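PDB 3MI6: alpha-galactosidase from Lactobacillus brevis, which probably catalyses the hydrolysis of terminal, non-reducing alpha-D-galactose residues from alpha-D-galactosides. Local coordinates for residues D[152-155]-D[160-163]; D[182-187]-D[248-253]; D[233-238]-D[260-265]; D[272-277]-D[294-299]. One frame throughout, in Å; residues are numbered along the deposited sequence.

Interaction 1 (D[152-155]-D[160-163]); sequences SIFP and IVKS
Ser152 and Val161 form an antiparallel hydrogen-bonded pair near the turn of a beta hairpin. The hairpin joins strands 146-154 and 159-167 within a large antiparallel sheet of the N-terminal beta-sandwich domain. Two backbone bonds close the pair. Ser152 N donates to Val161 O at 2.9 Å, and Val161 N returns a nearly straight bond to Ser152 O (173° at the hydrogen). Ile153 and Ile160 follow as a non-hydrogen-bonded pair. Their side chains lie on the opposite face of the sheet from Ser152 and Val161. There Ile153 CG1 and Ile160 CG1 make a loose apolar contact at 4.4 Å, and both side chains also touch Leu14 of strand 11-15. On the other face, Val161 CG2 meets the Phe154 ring obliquely, 4.0 Å from Phe154 CE1. Val161 CG1 stands anti to its own backbone N (chi1 176°), which places CG2 beside that N and on the Phe154 side. The same ring packs edge-to-face with Phe315 of helix 305-319. Val161 O accepts a second bond, from a water at 3.1 Å. This water also bonds to Ser152 OG, 2.9 Å away, and so links the serine side chain to the opposite strand.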
loop_
_atom_site.group_PDB
_atom_site.type_symbol
_atom_site.label_atom_id
_atom_site.label_comp_id
_atom_site.label_asym_id
_atom_site.label_seq_id
_atom_site.Cartn_x
_atom_site.Cartn_y
_atom_site.Cartn_z
ATOM N N SER D 152 1.507 -39.379 2.842
ATOM C CA SER D 152 1.272 -40.020 1.554
ATOM C C SER D 152 1.560 -39.068 0.393
ATOM O O SER D 152 0.974 -37.993 0.303
ATOM C CB SER D 152 -0.158 -40.522 1.474
ATOM O OG SER D 152 -0.483 -41.216 2.653
ATOM N N ILE D 153 2.479 -39.468 -0.481
ATOM C CA ILE D 153 2.767 -38.740 -1.705
ATOM C C ILE D 153 1.746 -39.047 -2.797
ATOM O O ILE D 153 1.392 -40.197 -3.024
ATOM C CB ILE D 153 4.182 -39.068 -2.222
ATOM C CG1 ILE D 153 5.207 -38.159 -1.559
ATOM C CG2 ILE D 153 4.303 -38.848 -3.719
ATOM C CD1 ILE D 153 6.390 -37.880 -2.458
ATOM N N PHE D 154 1.265 -38.006 -3.463
ATOM C CA PHE D 154 0.411 -38.158 -4.639
ATOM C C PHE D 154 1.030 -37.371 -5.785
ATOM O O PHE D 154 0.529 -36.322 -6.171
ATOM C CB PHE D 154 -0.978 -37.625 -4.346
ATOM C CG PHE D 154 -1.853 -38.584 -3.605
ATOM C CD1 PHE D 154 -1.851 -38.616 -2.245
ATOM C CD2 PHE D 154 -2.700 -39.426 -4.280
ATOM C CE1 PHE D 154 -2.660 -39.471 -1.580
ATOM C CE2 PHE D 154 -3.513 -40.283 -3.609
ATOM C CZ PHE D 154 -3.493 -40.306 -2.260
ATOM N N PRO D 155 2.119 -37.891 -6.345
ATOM C CA PRO D 155 3.036 -37.145 -7.207
ATOM C C PRO D 155 2.362 -36.379 -8.336
ATOM O O PRO D 155 2.829 -35.291 -8.675
ATOM C CB PRO D 155 3.916 -38.242 -7.796
ATOM C CG PRO D 155 3.115 -39.505 -7.624
ATOM C CD PRO D 155 2.424 -39.328 -6.336
ATOM N N ILE D 160 0.783 -33.681 -1.054
ATOM C CA ILE D 160 1.257 -34.537 0.023
ATOM C C ILE D 160 0.194 -34.495 1.094
ATOM O O ILE D 160 -0.225 -33.413 1.476
ATOM C CB ILE D 160 2.549 -33.982 0.613
ATOM C CG1 ILE D 160 3.714 -34.215 -0.361
ATOM C CG2 ILE D 160 2.837 -34.613 1.962
ATOM C CD1 ILE D 160 4.925 -33.355 -0.121
ATOM N N VAL D 161 -0.265 -35.662 1.553
ATOM C CA VAL D 161 -1.292 -35.761 2.604
ATOM C C VAL D 161 -0.680 -36.190 3.923
ATOM O O VAL D 161 0.067 -37.154 3.962
ATOM C CB VAL D 161 -2.361 -36.821 2.271
ATOM C CG1 VAL D 161 -3.345 -36.961 3.428
ATOM C CG2 VAL D 161 -3.095 -36.476 1.010
ATOM N N LYS D 162 -1.014 -35.505 5.009
ATOM C CA LYS D 162 -0.397 -35.800 6.302
ATOM C C LYS D 162 -1.410 -36.136 7.372
ATOM O O LYS D 162 -2.539 -35.653 7.334
ATOM C CB LYS D 162 0.465 -34.622 6.763
ATOM C CG LYS D 162 1.697 -34.388 5.900
ATOM C CD LYS D 162 2.388 -33.093 6.251
ATOM C CE LYS D 162 2.828 -33.059 7.685
ATOM N NZ LYS D 162 3.602 -31.827 7.907
ATOM N N SER D 163 -1.009 -36.989 8.315
ATOM C CA SER D 163 -1.781 -37.199 9.540
ATOM C C SER D 163 -0.900 -37.657 10.694
ATOM O O SER D 163 0.316 -37.776 10.553
ATOM C CB SER D 163 -2.922 -38.195 9.334
ATOM O OG SER D 163 -2.447 -39.530 9.307
HETATM O O HOH W 1 -0.873 -39.851 5.215
#

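Interaction 2 (D[182-187]-D[248-253]); sequences SQLDLP and FGFNLV
Leu184 and Leu186 of strand 174-186 meet Phe250 and Phe248 of strand 247-252 in the core of a beta-sandwich. The two strands belong to different antiparallel sheets of the N-terminal domain. The contact is face-to-face sheet packing, made by side chains alone. The two leucine-phenylalanine pairs are oriented differently. Leu184 crosses Phe250 at about a right angle. Its CD2 methyl sits at the edge of the Phe250 ring, near the ring plane, 4.1 Å from Phe250 CZ and 4.2 Å from Phe250 CE2. The leucine reaches that edge because CG is anti to the backbone N (chi1 172°). Leu186 instead runs past Phe248 in the opposite direction. Both of its methyls take part: CD1 lies 4.1 Å from Phe248 CE1, and CD2 approaches the ring obliquely at CZ. Leu186 CG is anti to the carbonyl carbon (chi1 -60°), and from that position the two methyls reach the outer end of the ring.

Other side chains hold the two rings in place. Phe248 meets the rings of Tyr36 and Tyr300. Phe250 packs on Ile272 of the leucines' own sheet and on Leu298 of the next strand in its own. Gln183 and Asp185 alternate with the leucines and take no part in the packing on the two rings. Asp185 makes a salt bridge with Arg271, and Gln183 bonds to the backbone of Ala78. The two side chains also join each other weakly, with Gln183 NE2 donating to Asp185 OD2 at 3.3 Å.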
loop_
_atom_site.group_PDB
_atom_site.type_symbol
_atom_site.label_atom_id
_atom_site.label_comp_id
_atom_site.label_asym_id
_atom_site.label_seq_id
_atom_site.Cartn_x
_atom_site.Cartn_y
_atom_site.Cartn_z
ATOM N N SER D 182 -1.049 -31.485 11.061
ATOM C CA SER D 182 0.114 -31.158 10.261
ATOM C C SER D 182 0.823 -29.943 10.810
ATOM O O SER D 182 0.184 -28.971 11.229
ATOM C CB SER D 182 -0.293 -30.886 8.818
ATOM O OG SER D 182 0.770 -30.252 8.124
ATOM N N GLN D 183 2.148 -30.004 10.820
ATOM C CA GLN D 183 2.955 -28.840 11.128
ATOM C C GLN D 183 3.898 -28.634 9.978
ATOM O O GLN D 183 4.436 -29.602 9.447
ATOM C CB GLN D 183 3.754 -29.062 12.395
ATOM C CG GLN D 183 4.887 -28.103 12.557
ATOM C CD GLN D 183 5.487 -28.206 13.930
ATOM O OE1 GLN D 183 4.775 -28.457 14.892
ATOM N NE2 GLN D 183 6.796 -28.003 14.037
ATOM N N LEU D 184 4.077 -27.383 9.568
ATOM C CA LEU D 184 5.067 -27.043 8.554
ATOM C C LEU D 184 5.870 -25.848 8.996
ATOM O O LEU D 184 5.324 -24.771 9.213
ATOM C CB LEU D 184 4.431 -26.750 7.192
ATOM C CG LEU D 184 5.474 -26.212 6.196
ATOM C CD1 LEU D 184 6.671 -27.192 6.050
ATOM C CD2 LEU D 184 4.895 -25.815 4.815
ATOM N N ASP D 185 7.173 -26.032 9.122
ATOM C CA ASP D 185 8.043 -24.908 9.394
ATOM C C ASP D 185 8.751 -24.478 8.115
ATOM O O ASP D 185 9.338 -25.309 7.417
ATOM C CB ASP D 185 9.060 -25.257 10.480
ATOM C CG ASP D 185 8.434 -25.368 11.867
ATOM O OD1 ASP D 185 7.321 -24.826 12.083
ATOM O OD2 ASP D 185 9.068 -25.986 12.751
ATOM N N LEU D 186 8.674 -23.181 7.806
ATOM C CA LEU D 186 9.393 -22.603 6.682
ATOM C C LEU D 186 10.435 -21.633 7.204
ATOM O O LEU D 186 10.284 -21.081 8.299
ATOM C CB LEU D 186 8.430 -21.884 5.755
ATOM C CG LEU D 186 7.317 -22.717 5.116
ATOM C CD1 LEU D 186 6.259 -21.796 4.499
ATOM C CD2 LEU D 186 7.874 -23.691 4.088
ATOM N N PRO D 187 11.496 -21.412 6.409
ATOM C CA PRO D 187 12.685 -20.638 6.779
ATOM C C PRO D 187 12.499 -19.112 6.802
ATOM O O PRO D 187 13.372 -18.444 7.345
ATOM C CB PRO D 187 13.689 -21.011 5.683
ATOM C CG PRO D 187 13.036 -22.084 4.871
ATOM C CD PRO D 187 11.598 -21.917 5.031
ATOM N N PHE D 248 1.650 -21.901 -1.198
ATOM C CA PHE D 248 1.267 -23.125 -0.512
ATOM C C PHE D 248 -0.224 -23.141 -0.255
ATOM O O PHE D 248 -0.845 -22.102 -0.055
ATOM C CB PHE D 248 2.000 -23.214 0.809
ATOM C CG PHE D 248 3.470 -23.399 0.658
ATOM C CD1 PHE D 248 4.317 -22.306 0.652
ATOM C CD2 PHE D 248 4.005 -24.665 0.501
ATOM C CE1 PHE D 248 5.686 -22.483 0.516
ATOM C CE2 PHE D 248 5.362 -24.841 0.350
ATOM C CZ PHE D 248 6.207 -23.750 0.363
ATOM N N GLY D 249 -0.797 -24.333 -0.269
ATOM C CA GLY D 249 -2.211 -24.505 -0.003
ATOM C C GLY D 249 -2.395 -25.532 1.082
ATOM O O GLY D 249 -1.744 -26.565 1.077
ATOM N N PHE D 250 -3.281 -25.253 2.021
ATOM C CA PHE D 250 -3.512 -26.172 3.122
ATOM C C PHE D 250 -4.994 -26.426 3.251
ATOM O O PHE D 250 -5.775 -25.483 3.371
ATOM C CB PHE D 250 -3.009 -25.562 4.435
ATOM C CG PHE D 250 -1.577 -25.136 4.396
ATOM C CD1 PHE D 250 -1.206 -23.968 3.758
ATOM C CD2 PHE D 250 -0.604 -25.894 5.000
ATOM C CE1 PHE D 250 0.107 -23.573 3.722
ATOM C CE2 PHE D 250 0.723 -25.497 4.962
ATOM C CZ PHE D 250 1.076 -24.336 4.319
ATOM N N ASN D 251 -5.397 -27.687 3.229
ATOM C CA ASN D 251 -6.777 -28.003 3.577
ATOM C C ASN D 251 -6.892 -29.177 4.582
ATOM O O ASN D 251 -5.889 -29.699 5.062
ATOM C CB ASN D 251 -7.639 -28.189 2.325
ATOM C CG ASN D 251 -9.115 -27.856 2.570
ATOM O OD1 ASN D 251 -9.577 -27.820 3.717
ATOM N ND2 ASN D 251 -9.863 -27.622 1.489
ATOM N N LEU D 252 -8.111 -29.584 4.911
ATOM C CA LEU D 252 -8.319 -30.463 6.051
ATOM C C LEU D 252 -9.531 -31.347 5.837
ATOM O O LEU D 252 -10.639 -30.847 5.704
ATOM C CB LEU D 252 -8.586 -29.601 7.270
ATOM C CG LEU D 252 -7.774 -29.850 8.521
ATOM C CD1 LEU D 252 -8.707 -29.779 9.755
ATOM C CD2 LEU D 252 -7.008 -31.182 8.419
ATOM N N VAL D 253 -9.358 -32.662 5.811
ATOM C CA VAL D 253 -10.547 -33.495 5.684
ATOM C C VAL D 253 -11.229 -33.687 7.030
ATOM O O VAL D 253 -11.081 -34.717 7.645
ATOM C CB VAL D 253 -10.237 -34.847 5.102
ATOM C CG1 VAL D 253 -11.532 -35.483 4.626
ATOM C CG2 VAL D 253 -9.246 -34.701 3.977
#

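Interaction 3 (D[233-238]-D[260-265])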
loop_
_atom_site.group_PDB
_atom_site.type_symbol
_atom_site.label_atom_id
_atom_site.label_comp_id
_atom_site.label_asym_id
_atom_site.label_seq_id
_atom_site.Cartn_x
_atom_site.Cartn_y
_atom_site.Cartn_z
HETATM N N MSE D 233 -6.673 -22.541 3.315
HETATM C CA MSE D 233 -5.930 -21.286 3.333
HETATM C C MSE D 233 -4.726 -21.394 2.431
HETATM O O MSE D 233 -4.365 -22.496 2.019
HETATM C CB MSE D 233 -5.454 -20.983 4.743
HETATM C CG MSE D 233 -4.506 -22.023 5.281
HETATM SE SE MSE D 233 -3.738 -21.555 7.008
HETATM C CE MSE D 233 -2.153 -20.608 6.413
HETATM N N MSE D 234 -4.095 -20.257 2.139
HETATM C CA MSE D 234 -2.903 -20.243 1.299
HETATM C C MSE D 234 -1.829 -19.367 1.897
HETATM O O MSE D 234 -2.134 -18.420 2.636
HETATM C CB MSE D 234 -3.238 -19.763 -0.101
HETATM C CG MSE D 234 -4.255 -20.642 -0.785
HETATM SE SE MSE D 234 -4.655 -20.159 -2.633
HETATM C CE MSE D 234 -5.484 -18.428 -2.280
ATOM N N LEU D 235 -0.572 -19.712 1.616
ATOM C CA LEU D 235 0.539 -18.797 1.849
ATOM C C LEU D 235 1.103 -18.417 0.497
ATOM O O LEU D 235 1.748 -19.243 -0.161
ATOM C CB LEU D 235 1.651 -19.446 2.659
ATOM C CG LEU D 235 1.602 -19.559 4.179
ATOM C CD1 LEU D 235 3.019 -19.807 4.670
ATOM C CD2 LEU D 235 1.042 -18.302 4.800
ATOM N N ALA D 236 0.859 -17.184 0.064
ATOM C CA ALA D 236 1.387 -16.751 -1.220
ATOM C C ALA D 236 2.603 -15.859 -1.028
ATOM O O ALA D 236 2.691 -15.111 -0.049
ATOM C CB ALA D 236 0.320 -16.035 -2.016
ATOM N N ARG D 237 3.558 -15.954 -1.948
ATOM C CA ARG D 237 4.593 -14.947 -2.023
ATOM C C ARG D 237 3.851 -13.667 -2.400
ATOM O O ARG D 237 2.747 -13.741 -2.962
ATOM C CB ARG D 237 5.621 -15.337 -3.071
ATOM C CG ARG D 237 6.520 -16.487 -2.644
ATOM C CD ARG D 237 7.385 -16.096 -1.450
ATOM N NE ARG D 237 8.497 -17.019 -1.245
ATOM C CZ ARG D 237 9.271 -17.026 -0.164
ATOM N NH1 ARG D 237 9.043 -16.170 0.823
ATOM N NH2 ARG D 237 10.264 -17.904 -0.066
ATOM N N PRO D 238 4.435 -12.494 -2.076
ATOM C CA PRO D 238 3.746 -11.192 -2.194
ATOM C C PRO D 238 3.240 -10.866 -3.593
ATOM O O PRO D 238 2.254 -10.142 -3.703
ATOM C CB PRO D 238 4.823 -10.188 -1.788
ATOM C CG PRO D 238 5.720 -10.974 -0.866
ATOM C CD PRO D 238 5.773 -12.355 -1.473
ATOM N N ASP D 260 -6.412 -23.165 11.901
ATOM C CA ASP D 260 -5.425 -22.856 10.874
ATOM C C ASP D 260 -4.579 -21.754 11.444
ATOM O O ASP D 260 -5.045 -20.633 11.594
ATOM C CB ASP D 260 -6.101 -22.328 9.619
ATOM C CG ASP D 260 -6.586 -23.426 8.713
ATOM O OD1 ASP D 260 -6.491 -24.622 9.074
ATOM O OD2 ASP D 260 -7.069 -23.086 7.617
ATOM N N ALA D 261 -3.340 -22.064 11.778
ATOM C CA ALA D 261 -2.555 -21.125 12.550
ATOM C C ALA D 261 -1.188 -20.940 11.953
ATOM O O ALA D 261 -0.516 -21.901 11.579
ATOM C CB ALA D 261 -2.464 -21.557 14.003
ATOM N N ILE D 262 -0.782 -19.685 11.858
ATOM C CA ILE D 262 0.515 -19.343 11.318
ATOM C C ILE D 262 1.219 -18.402 12.261
ATOM O O ILE D 262 0.723 -17.311 12.548
ATOM C CB ILE D 262 0.379 -18.627 10.018
ATOM C CG1 ILE D 262 -0.358 -19.506 9.055
ATOM C CG2 ILE D 262 1.728 -18.350 9.450
ATOM C CD1 ILE D 262 0.307 -19.492 7.711
ATOM N N GLU D 263 2.387 -18.826 12.723
ATOM C CA GLU D 263 3.150 -18.068 13.696
ATOM C C GLU D 263 4.486 -17.706 13.082
ATOM O O GLU D 263 5.166 -18.546 12.502
ATOM C CB GLU D 263 3.345 -18.888 14.977
ATOM C CG GLU D 263 3.919 -18.112 16.151
ATOM C CD GLU D 263 4.116 -18.999 17.375
ATOM O OE1 GLU D 263 4.104 -20.244 17.184
ATOM O OE2 GLU D 263 4.276 -18.458 18.508
ATOM N N VAL D 264 4.834 -16.436 13.199
ATOM C CA VAL D 264 6.112 -15.919 12.737
ATOM C C VAL D 264 6.916 -15.656 13.992
ATOM O O VAL D 264 6.521 -14.847 14.823
ATOM C CB VAL D 264 5.921 -14.614 11.940
ATOM C CG1 VAL D 264 7.248 -14.060 11.487
ATOM C CG2 VAL D 264 4.986 -14.860 10.737
ATOM N N ASP D 265 8.037 -16.352 14.135
ATOM C CA ASP D 265 8.798 -16.287 15.374
ATOM C C ASP D 265 9.830 -15.178 15.347
ATOM O O ASP D 265 9.910 -14.399 14.392
ATOM C CB ASP D 265 9.487 -17.621 15.674
ATOM C CG ASP D 265 10.680 -17.884 14.766
ATOM O OD1 ASP D 265 10.680 -17.365 13.637
ATOM O OD2 ASP D 265 11.613 -18.619 15.163
#
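The carboxylate of Asp260 is the flat group here, and the Met233 side chain, a selenomethionine, lies over one of its faces. Met233 CG lies above Asp260 OD2 at 3.6 Å. Met233 SE lies over the same face, displaced toward the CB and OD2 side, 3.6 Å from Asp260 CB. The two side chains run past each other in opposite directions. On the same face, Thr274 CG2 lies over the OD1 end of the carboxylate. Met233 CG is wedged between its own backbone N and carbonyl carbon (chi1 62°), and the chain then bends at chi3. This bend turns the terminal methyl toward Ile262, but that approach is too close in the model for its detail to be trusted.

The contact spans the interior of the beta-sandwich. Strands 233-236 and 258-264 come from different sheets, with segment axes 9.5 Å apart and directions differing by 25°. Further along, Leu235 and Ile262 reach toward each other tip to tip, although the placing of Ile262 CD1 is doubtful. Ile272 of the neighbouring strand 270-274 touches Met233, Leu235 and Ile262. Met233 also touches Leu193 of strand 192-197, in its own sheet.

Interaction 4 (D[272-277]-D[294-299]); sequences ILTGIN and PEAILS
Ile276 packs on the ring of Pro294 at the margin of the beta-sandwich, just past a corner in the chain. The isoleucine crosses the proline at about a right angle and covers the CG-CD bond of its ring. Ile276 CG1 is 3.7 Å from both Pro294 CG and Pro294 CD. Ile276 CD1 is also 3.7 Å from Pro294 CD. Ile276 CG1 is anti to the carbonyl carbon (chi1 -58°), and the extended chi2 carries CD1 on to Pro294 CD. An alanine at Ile276 lacks CG1 and CD1, and would probably open a gap against Pro294 and lose most of the apolar contact here. A lighter second contact is made by Thr274 and Ala296, which face each other between the two sheets. Thr274 OG1 is 4.2 Å from Ala296 CB. Strand 270-274 belongs to one of these antiparallel sheets and strand 290-301 to the other.

The next shell sets these groups in place. The chain turns a corner at Gly275, between Thr274 and Ile276. Gly275 is bonded through its backbone to Leu259. Tyr254 touches both Ile276 and Pro294. Pro294 itself is held through its backbone, with its O hydrogen-bonded to Ser181 OG.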
loop_
_atom_site.group_PDB
_atom_site.type_symbol
_atom_site.label_atom_id
_atom_site.label_comp_id
_atom_site.label_asym_id
_atom_site.label_seq_id
_atom_site.Cartn_x
_atom_site.Cartn_y
_atom_site.Cartn_z
ATOM N N ILE D 272 3.180 -23.228 10.190
ATOM C CA ILE D 272 1.791 -23.443 9.803
ATOM C C ILE D 272 1.243 -24.717 10.457
ATOM O O ILE D 272 1.692 -25.811 10.164
ATOM C CB ILE D 272 1.610 -23.539 8.253
ATOM C CG1 ILE D 272 2.126 -22.285 7.541
ATOM C CG2 ILE D 272 0.148 -23.722 7.891
ATOM C CD1 ILE D 272 3.616 -22.040 7.649
ATOM N N LEU D 273 0.260 -24.554 11.339
ATOM C CA LEU D 273 -0.357 -25.657 12.068
ATOM C C LEU D 273 -1.748 -25.834 11.561
ATOM O O LEU D 273 -2.448 -24.856 11.444
ATOM C CB LEU D 273 -0.466 -25.305 13.552
ATOM C CG LEU D 273 0.786 -25.396 14.414
ATOM C CD1 LEU D 273 0.457 -25.134 15.863
ATOM C CD2 LEU D 273 1.368 -26.774 14.241
ATOM N N THR D 274 -2.164 -27.061 11.266
ATOM C CA THR D 274 -3.561 -27.315 10.905
ATOM C C THR D 274 -4.131 -28.641 11.426
ATOM O O THR D 274 -3.498 -29.682 11.332
ATOM C CB THR D 274 -3.816 -27.195 9.386
ATOM O OG1 THR D 274 -2.893 -28.013 8.670
ATOM C CG2 THR D 274 -3.657 -25.741 8.919
ATOM N N GLY D 275 -5.331 -28.590 11.987
ATOM C CA GLY D 275 -6.033 -29.785 12.404
ATOM C C GLY D 275 -7.198 -29.435 13.315
ATOM O O GLY D 275 -7.775 -28.345 13.237
ATOM N N ILE D 276 -7.552 -30.375 14.183
ATOM C CA ILE D 276 -8.595 -30.161 15.166
ATOM C C ILE D 276 -8.208 -29.023 16.106
ATOM O O ILE D 276 -7.104 -28.979 16.632
ATOM C CB ILE D 276 -8.823 -31.433 15.984
ATOM C CG1 ILE D 276 -9.200 -32.583 15.061
ATOM C CG2 ILE D 276 -9.896 -31.210 17.029
ATOM C CD1 ILE D 276 -9.465 -33.870 15.793
ATOM N N ASN D 277 -9.130 -28.100 16.307
ATOM C CA ASN D 277 -8.910 -26.984 17.200
ATOM C C ASN D 277 -8.514 -27.436 18.606
ATOM O O ASN D 277 -9.319 -28.041 19.307
ATOM C CB ASN D 277 -10.197 -26.164 17.260
ATOM C CG ASN D 277 -10.024 -24.861 17.991
ATOM O OD1 ASN D 277 -10.949 -24.046 18.020
ATOM N ND2 ASN D 277 -8.839 -24.641 18.578
ATOM N N PRO D 294 -7.564 -36.270 11.805
ATOM C CA PRO D 294 -8.115 -36.148 10.450
ATOM C C PRO D 294 -6.954 -35.792 9.548
ATOM O O PRO D 294 -5.939 -35.308 10.059
ATOM C CB PRO D 294 -9.067 -34.958 10.557
ATOM C CG PRO D 294 -9.269 -34.720 11.997
ATOM C CD PRO D 294 -8.041 -35.198 12.694
ATOM N N GLU D 295 -7.083 -36.012 8.244
ATOM C CA GLU D 295 -5.979 -35.743 7.328
ATOM C C GLU D 295 -5.826 -34.270 6.930
ATOM O O GLU D 295 -6.819 -33.555 6.712
ATOM C CB GLU D 295 -6.106 -36.622 6.087
ATOM C CG GLU D 295 -5.676 -38.044 6.343
ATOM C CD GLU D 295 -5.826 -38.930 5.137
ATOM O OE1 GLU D 295 -6.639 -38.606 4.241
ATOM O OE2 GLU D 295 -5.127 -39.961 5.087
ATOM N N ALA D 296 -4.575 -33.825 6.834
ATOM C CA ALA D 296 -4.261 -32.509 6.282
ATOM C C ALA D 296 -3.836 -32.662 4.830
ATOM O O ALA D 296 -3.006 -33.505 4.530
ATOM C CB ALA D 296 -3.153 -31.853 7.094
ATOM N N ILE D 297 -4.411 -31.865 3.931
ATOM C CA ILE D 297 -3.931 -31.767 2.534
ATOM C C ILE D 297 -2.926 -30.623 2.368
ATOM O O ILE D 297 -3.224 -29.490 2.711
ATOM C CB ILE D 297 -5.073 -31.499 1.516
ATOM C CG1 ILE D 297 -6.286 -32.408 1.751
ATOM C CG2 ILE D 297 -4.559 -31.647 0.105
ATOM C CD1 ILE D 297 -5.981 -33.881 1.691
ATOM N N LEU D 298 -1.742 -30.929 1.847
ATOM C CA LEU D 298 -0.714 -29.924 1.574
ATOM C C LEU D 298 -0.347 -29.882 0.086
ATOM O O LEU D 298 -0.437 -30.888 -0.627
ATOM C CB LEU D 298 0.542 -30.199 2.385
ATOM C CG LEU D 298 0.752 -29.367 3.647
ATOM C CD1 LEU D 298 -0.366 -29.663 4.641
ATOM C CD2 LEU D 298 2.096 -29.667 4.285
ATOM N N SER D 299 0.072 -28.710 -0.382
ATOM C CA SER D 299 0.346 -28.517 -1.802
ATOM C C SER D 299 1.130 -27.237 -2.076
ATOM O O SER D 299 1.025 -26.244 -1.343
ATOM C CB SER D 299 -0.960 -28.513 -2.594
ATOM O OG SER D 299 -0.715 -28.843 -3.940
#

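In the fold
Interactions 2, 3 and 4 each join the two sheets of the sandwich, while interaction 1 lies within one of them. Interactions 2 and 4 are the closest pair, with centres about 6 Å apart. Ile272, of the 272-277 segment, packs on Phe250 of interaction 2 and on Leu235 and Ile262 of interaction 3. Backbone pairing carries the order across the sheet: Ile160 O to Leu298 N (2.9 Å) links interactions 1 and 4, and Phe248 N to Leu235 O (2.9 Å) links 2 and 3. Interactions 1 and 3 do not touch; their centres are about 20 Å apart. All four lie away from the predicted nucleophile Asp479 and proton donor Asp549.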